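Integral membrane indolylacetylinositol arabinosyltransferase EmbC (Mycolicibacterium smegmatis, PDB 7BVE) probably transfers arabinose units to build the arabinan of the mycobacterial cell wall, working as an integral membrane glycosyltransferase. Local coordinates at residues Thr66-Ala78 and Val133-His146. Numbering follows the deposited sequence.
Sequences TDLTVTVPCQAAA and VLSPDCRYLTFTAH
V70 and F143 face each other where strands 67-71 and 140-145 run antiparallel, their short axes 4.9 Å apart. They form a hydrogen-bonded pair: F143 N bonds to V70 O at 3.0 Å, while the return bond from V70 N to F143 O is weak. At the next such pair A145 N reaches L68 O at 3.1 Å, and again the reverse bond is weak.

F143 can be followed outward. Its CB lies 3.7 Å from V70 CG1. A chi1 of 176° turns CG away from the backbone N and sets it beside the carbonyl carbon, from where CD2 rests against the same V70 CG1 methyl at 3.7 Å; the side chain also touches L107 of strand 107-112. A large aromatic suits this buried place, since it can reach both V70 beside it and L107 of the facing sheet, whereas branched V70 packs beside its root. On the same face the CB atoms of L68 and A145 meet at 4.1 Å.

The other face carries T69 and T144, side by side, as beta-branched residues that favour extended chains and tolerate partial exposure. There T71 CG2 packs against Y140 CD1 at 3.6 Å. Beyond the paired strands, L134 CD1 lies against Q75 OE1 at 3.7 Å and packs on the methyl of A78, joining the two segments there.

L141 also reaches strand 107-112, at I109, so the buried face looks onto the four-stranded sheet, as expected of a concanavalin-like sandwich. Within the seven-stranded antiparallel sheet this pair is central: strand 149-155 flanks 140-145, where backbone hydrogen bonds join T142 to E153 and T144 to T151, and strand 201-203 borders 67-71 on the other side.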
loop_
_atom_site.group_PDB
_atom_site.type_symbol
_atom_site.label_atom_id
_atom_site.label_comp_id
_atom_site.label_asym_id
_atom_site.label_seq_id
_atom_site.Cartn_x
_atom_site.Cartn_y
_atom_site.Cartn_z
ATOM N N THR A 66 13.294 9.288 38.882
ATOM C CA THR A 66 12.906 10.692 38.909
ATOM C C THR A 66 13.964 11.587 39.543
ATOM O O THR A 66 13.795 12.808 39.543
ATOM C CB THR A 66 11.576 10.860 39.648
ATOM O OG1 THR A 66 11.721 10.450 41.010
ATOM C CG2 THR A 66 10.508 10.018 39.004
ATOM N N ASP A 67 15.049 11.014 40.049
ATOM C CA ASP A 67 16.052 11.692 40.851
ATOM C C ASP A 67 17.254 10.773 40.961
ATOM O O ASP A 67 17.090 9.559 41.027
ATOM C CB ASP A 67 15.493 12.019 42.239
ATOM C CG ASP A 67 16.490 12.714 43.124
ATOM O OD1 ASP A 67 16.729 13.918 42.924
ATOM O OD2 ASP A 67 17.038 12.054 44.032
ATOM N N LEU A 68 18.450 11.349 40.974
ATOM C CA LEU A 68 19.673 10.568 41.083
ATOM C C LEU A 68 20.752 11.438 41.700
ATOM O O LEU A 68 20.889 12.606 41.343
ATOM C CB LEU A 68 20.113 10.037 39.717
ATOM C CG LEU A 68 21.377 9.187 39.631
ATOM C CD1 LEU A 68 21.273 7.973 40.501
ATOM C CD2 LEU A 68 21.595 8.766 38.209
ATOM N N THR A 69 21.503 10.873 42.640
ATOM C CA THR A 69 22.501 11.645 43.379
ATOM C C THR A 69 23.611 10.703 43.820
ATOM O O THR A 69 23.375 9.829 44.656
ATOM C CB THR A 69 21.865 12.338 44.581
ATOM O OG1 THR A 69 20.905 13.303 44.139
ATOM C CG2 THR A 69 22.913 13.032 45.425
ATOM N N VAL A 70 24.810 10.886 43.284
ATOM C CA VAL A 70 25.967 10.096 43.679
ATOM C C VAL A 70 27.060 11.044 44.160
ATOM O O VAL A 70 27.173 12.175 43.683
ATOM C CB VAL A 70 26.425 9.172 42.518
ATOM C CG1 VAL A 70 26.825 9.942 41.311
ATOM C CG2 VAL A 70 27.546 8.251 42.931
ATOM N N THR A 71 27.822 10.610 45.167
ATOM C CA THR A 71 28.822 11.466 45.804
ATOM C C THR A 71 30.011 10.591 46.193
ATOM O O THR A 71 29.972 9.930 47.228
ATOM C CB THR A 71 28.231 12.167 47.019
ATOM O OG1 THR A 71 27.107 12.956 46.614
ATOM C CG2 THR A 71 29.249 13.074 47.677
ATOM N N VAL A 72 31.060 10.606 45.380
ATOM C CA VAL A 72 32.218 9.736 45.578
ATOM C C VAL A 72 33.339 10.514 46.257
ATOM O O VAL A 72 33.627 11.644 45.847
ATOM C CB VAL A 72 32.692 9.159 44.236
ATOM C CG1 VAL A 72 33.896 8.285 44.421
ATOM C CG2 VAL A 72 31.584 8.385 43.576
ATOM N N PRO A 73 34.003 9.974 47.282
ATOM C CA PRO A 73 35.175 10.662 47.842
ATOM C C PRO A 73 36.422 10.554 46.969
ATOM O O PRO A 73 36.364 10.069 45.838
ATOM C CB PRO A 73 35.370 9.969 49.194
ATOM C CG PRO A 73 34.781 8.638 49.016
ATOM C CD PRO A 73 33.619 8.808 48.089
ATOM N N CYS A 74 37.559 11.028 47.484
ATOM C CA CYS A 74 38.814 11.040 46.738
ATOM C C CYS A 74 39.554 9.708 46.793
ATOM O O CYS A 74 39.984 9.190 45.759
ATOM C CB CYS A 74 39.726 12.143 47.271
ATOM S SG CYS A 74 40.188 11.976 49.002
ATOM N N GLN A 75 39.722 9.150 47.991
ATOM C CA GLN A 75 40.497 7.929 48.168
ATOM C C GLN A 75 39.747 6.671 47.754
ATOM O O GLN A 75 40.301 5.577 47.900
ATOM C CB GLN A 75 40.942 7.804 49.622
ATOM C CG GLN A 75 41.900 8.888 50.059
ATOM C CD GLN A 75 43.187 8.872 49.267
ATOM O OE1 GLN A 75 43.434 9.754 48.446
ATOM N NE2 GLN A 75 44.016 7.866 49.507
ATOM N N ALA A 76 38.510 6.789 47.269
ATOM C CA ALA A 76 37.828 5.638 46.694
ATOM C C ALA A 76 38.504 5.191 45.407
ATOM O O ALA A 76 38.621 3.989 45.148
ATOM C CB ALA A 76 36.362 5.971 46.440
ATOM N N ALA A 77 38.982 6.136 44.604
ATOM C CA ALA A 77 39.654 5.828 43.349
ATOM C C ALA A 77 41.138 5.566 43.517
ATOM O O ALA A 77 41.882 5.700 42.543
ATOM C CB ALA A 77 39.451 6.964 42.348
ATOM N N ALA A 78 41.590 5.214 44.721
ATOM C CA ALA A 78 42.996 4.882 44.914
ATOM C C ALA A 78 43.325 3.531 44.297
ATOM O O ALA A 78 44.439 3.321 43.803
ATOM C CB ALA A 78 43.341 4.890 46.401
ATOM N N VAL A 133 43.379 14.435 41.227
ATOM C CA VAL A 133 42.297 13.868 42.029
ATOM C C VAL A 133 42.850 13.198 43.282
ATOM O O VAL A 133 42.308 13.359 44.380
ATOM C CB VAL A 133 41.459 12.895 41.179
ATOM C CG1 VAL A 133 40.452 12.146 42.027
ATOM C CG2 VAL A 133 40.729 13.645 40.095
ATOM N N LEU A 134 43.967 12.482 43.157
ATOM C CA LEU A 134 44.594 11.837 44.320
ATOM C C LEU A 134 45.381 12.814 45.213
ATOM O O LEU A 134 46.089 12.349 46.116
ATOM C CB LEU A 134 45.518 10.702 43.877
ATOM C CG LEU A 134 44.941 9.291 43.709
ATOM C CD1 LEU A 134 44.340 8.816 45.022
ATOM C CD2 LEU A 134 43.935 9.178 42.575
ATOM N N SER A 135 45.274 14.121 44.987
ATOM C CA SER A 135 45.857 15.139 45.842
ATOM C C SER A 135 45.120 15.168 47.182
ATOM O O SER A 135 44.047 14.574 47.320
ATOM C CB SER A 135 45.787 16.489 45.125
ATOM O OG SER A 135 44.445 16.888 44.924
ATOM N N PRO A 136 45.657 15.852 48.202
ATOM C CA PRO A 136 44.869 16.044 49.436
ATOM C C PRO A 136 43.649 16.948 49.286
ATOM O O PRO A 136 42.869 17.062 50.237
ATOM C CB PRO A 136 45.889 16.635 50.419
ATOM C CG PRO A 136 46.984 17.166 49.575
ATOM C CD PRO A 136 47.067 16.228 48.418
ATOM N N ASP A 137 43.461 17.593 48.138
ATOM C CA ASP A 137 42.231 18.300 47.812
ATOM C C ASP A 137 41.260 17.324 47.144
ATOM O O ASP A 137 41.423 16.106 47.257
ATOM C CB ASP A 137 42.541 19.517 46.939
ATOM C CG ASP A 137 43.288 20.586 47.691
ATOM O OD1 ASP A 137 43.124 20.655 48.926
ATOM O OD2 ASP A 137 44.033 21.359 47.055
ATOM N N CYS A 138 40.229 17.864 46.485
ATOM C CA CYS A 138 39.203 17.118 45.745
ATOM C C CYS A 138 38.429 16.184 46.675
ATOM O O CYS A 138 38.448 14.967 46.539
ATOM C CB CYS A 138 39.805 16.354 44.560
ATOM S SG CYS A 138 38.610 15.601 43.454
ATOM N N ARG A 139 37.737 16.786 47.633
ATOM C CA ARG A 139 37.096 16.023 48.692
ATOM C C ARG A 139 35.845 15.275 48.246
ATOM O O ARG A 139 35.393 14.388 48.974
ATOM C CB ARG A 139 36.758 16.956 49.851
ATOM C CG ARG A 139 37.982 17.515 50.533
ATOM C CD ARG A 139 37.608 18.275 51.783
ATOM N NE ARG A 139 36.790 19.441 51.478
ATOM C CZ ARG A 139 37.284 20.637 51.174
ATOM N NH1 ARG A 139 38.596 20.821 51.132
ATOM N NH2 ARG A 139 36.467 21.649 50.913
ATOM N N TYR A 140 35.273 15.589 47.088
ATOM C CA TYR A 140 34.047 14.926 46.669
ATOM C C TYR A 140 34.033 14.798 45.156
ATOM O O TYR A 140 34.908 15.307 44.457
ATOM C CB TYR A 140 32.799 15.682 47.133
ATOM C CG TYR A 140 32.594 15.720 48.624
ATOM C CD1 TYR A 140 32.090 14.623 49.299
ATOM C CD2 TYR A 140 32.899 16.859 49.353
ATOM C CE1 TYR A 140 31.900 14.651 50.662
ATOM C CE2 TYR A 140 32.714 16.901 50.713
ATOM C CZ TYR A 140 32.213 15.793 51.364
ATOM O OH TYR A 140 32.025 15.829 52.726
ATOM N N LEU A 141 33.030 14.081 44.670
ATOM C CA LEU A 141 32.685 13.981 43.259
ATOM C C LEU A 141 31.168 14.084 43.139
ATOM O O LEU A 141 30.483 13.160 42.700
ATOM C CB LEU A 141 33.280 12.718 42.636
ATOM C CG LEU A 141 33.112 12.363 41.153
ATOM C CD1 LEU A 141 33.416 13.544 40.292
ATOM C CD2 LEU A 141 34.021 11.206 40.793
ATOM N N THR A 142 30.627 15.169 43.686
ATOM C CA THR A 142 29.193 15.424 43.691
ATOM C C THR A 142 28.617 15.413 42.279
ATOM O O THR A 142 29.183 15.995 41.354
ATOM C CB THR A 142 28.932 16.774 44.356
ATOM O OG1 THR A 142 29.538 16.787 45.651
ATOM C CG2 THR A 142 27.452 17.024 44.513
ATOM N N PHE A 143 27.513 14.691 42.107
ATOM C CA PHE A 143 26.827 14.586 40.830
ATOM C C PHE A 143 25.332 14.532 41.101
ATOM O O PHE A 143 24.904 13.978 42.113
ATOM C CB PHE A 143 27.295 13.350 40.057
ATOM C CG PHE A 143 26.572 13.128 38.770
ATOM C CD1 PHE A 143 26.913 13.828 37.637
ATOM C CD2 PHE A 143 25.537 12.217 38.696
ATOM C CE1 PHE A 143 26.239 13.619 36.456
ATOM C CE2 PHE A 143 24.855 12.025 37.531
ATOM C CZ PHE A 143 25.209 12.716 36.409
ATOM N N THR A 144 24.541 15.121 40.205
ATOM C CA THR A 144 23.098 15.200 40.366
ATOM C C THR A 144 22.457 15.153 38.988
ATOM O O THR A 144 22.973 15.744 38.042
ATOM C CB THR A 144 22.696 16.489 41.102
ATOM O OG1 THR A 144 23.440 16.605 42.318
ATOM C CG2 THR A 144 21.239 16.472 41.475
ATOM N N ALA A 145 21.343 14.434 38.866
ATOM C CA ALA A 145 20.619 14.360 37.605
ATOM C C ALA A 145 19.135 14.589 37.837
ATOM O O ALA A 145 18.561 14.061 38.789
ATOM C CB ALA A 145 20.828 13.015 36.917
ATOM N N HIS A 146 18.519 15.385 36.964
ATOM C CA HIS A 146 17.094 15.666 37.012
ATOM C C HIS A 146 16.561 15.725 35.590
ATOM O O HIS A 146 17.291 15.508 34.623
ATOM C CB HIS A 146 16.787 16.986 37.719
ATOM C CG HIS A 146 17.161 17.003 39.162
ATOM N ND1 HIS A 146 16.474 16.286 40.114
ATOM C CD2 HIS A 146 18.123 17.684 39.824
ATOM C CE1 HIS A 146 17.011 16.506 41.299
ATOM N NE2 HIS A 146 18.013 17.351 41.151
#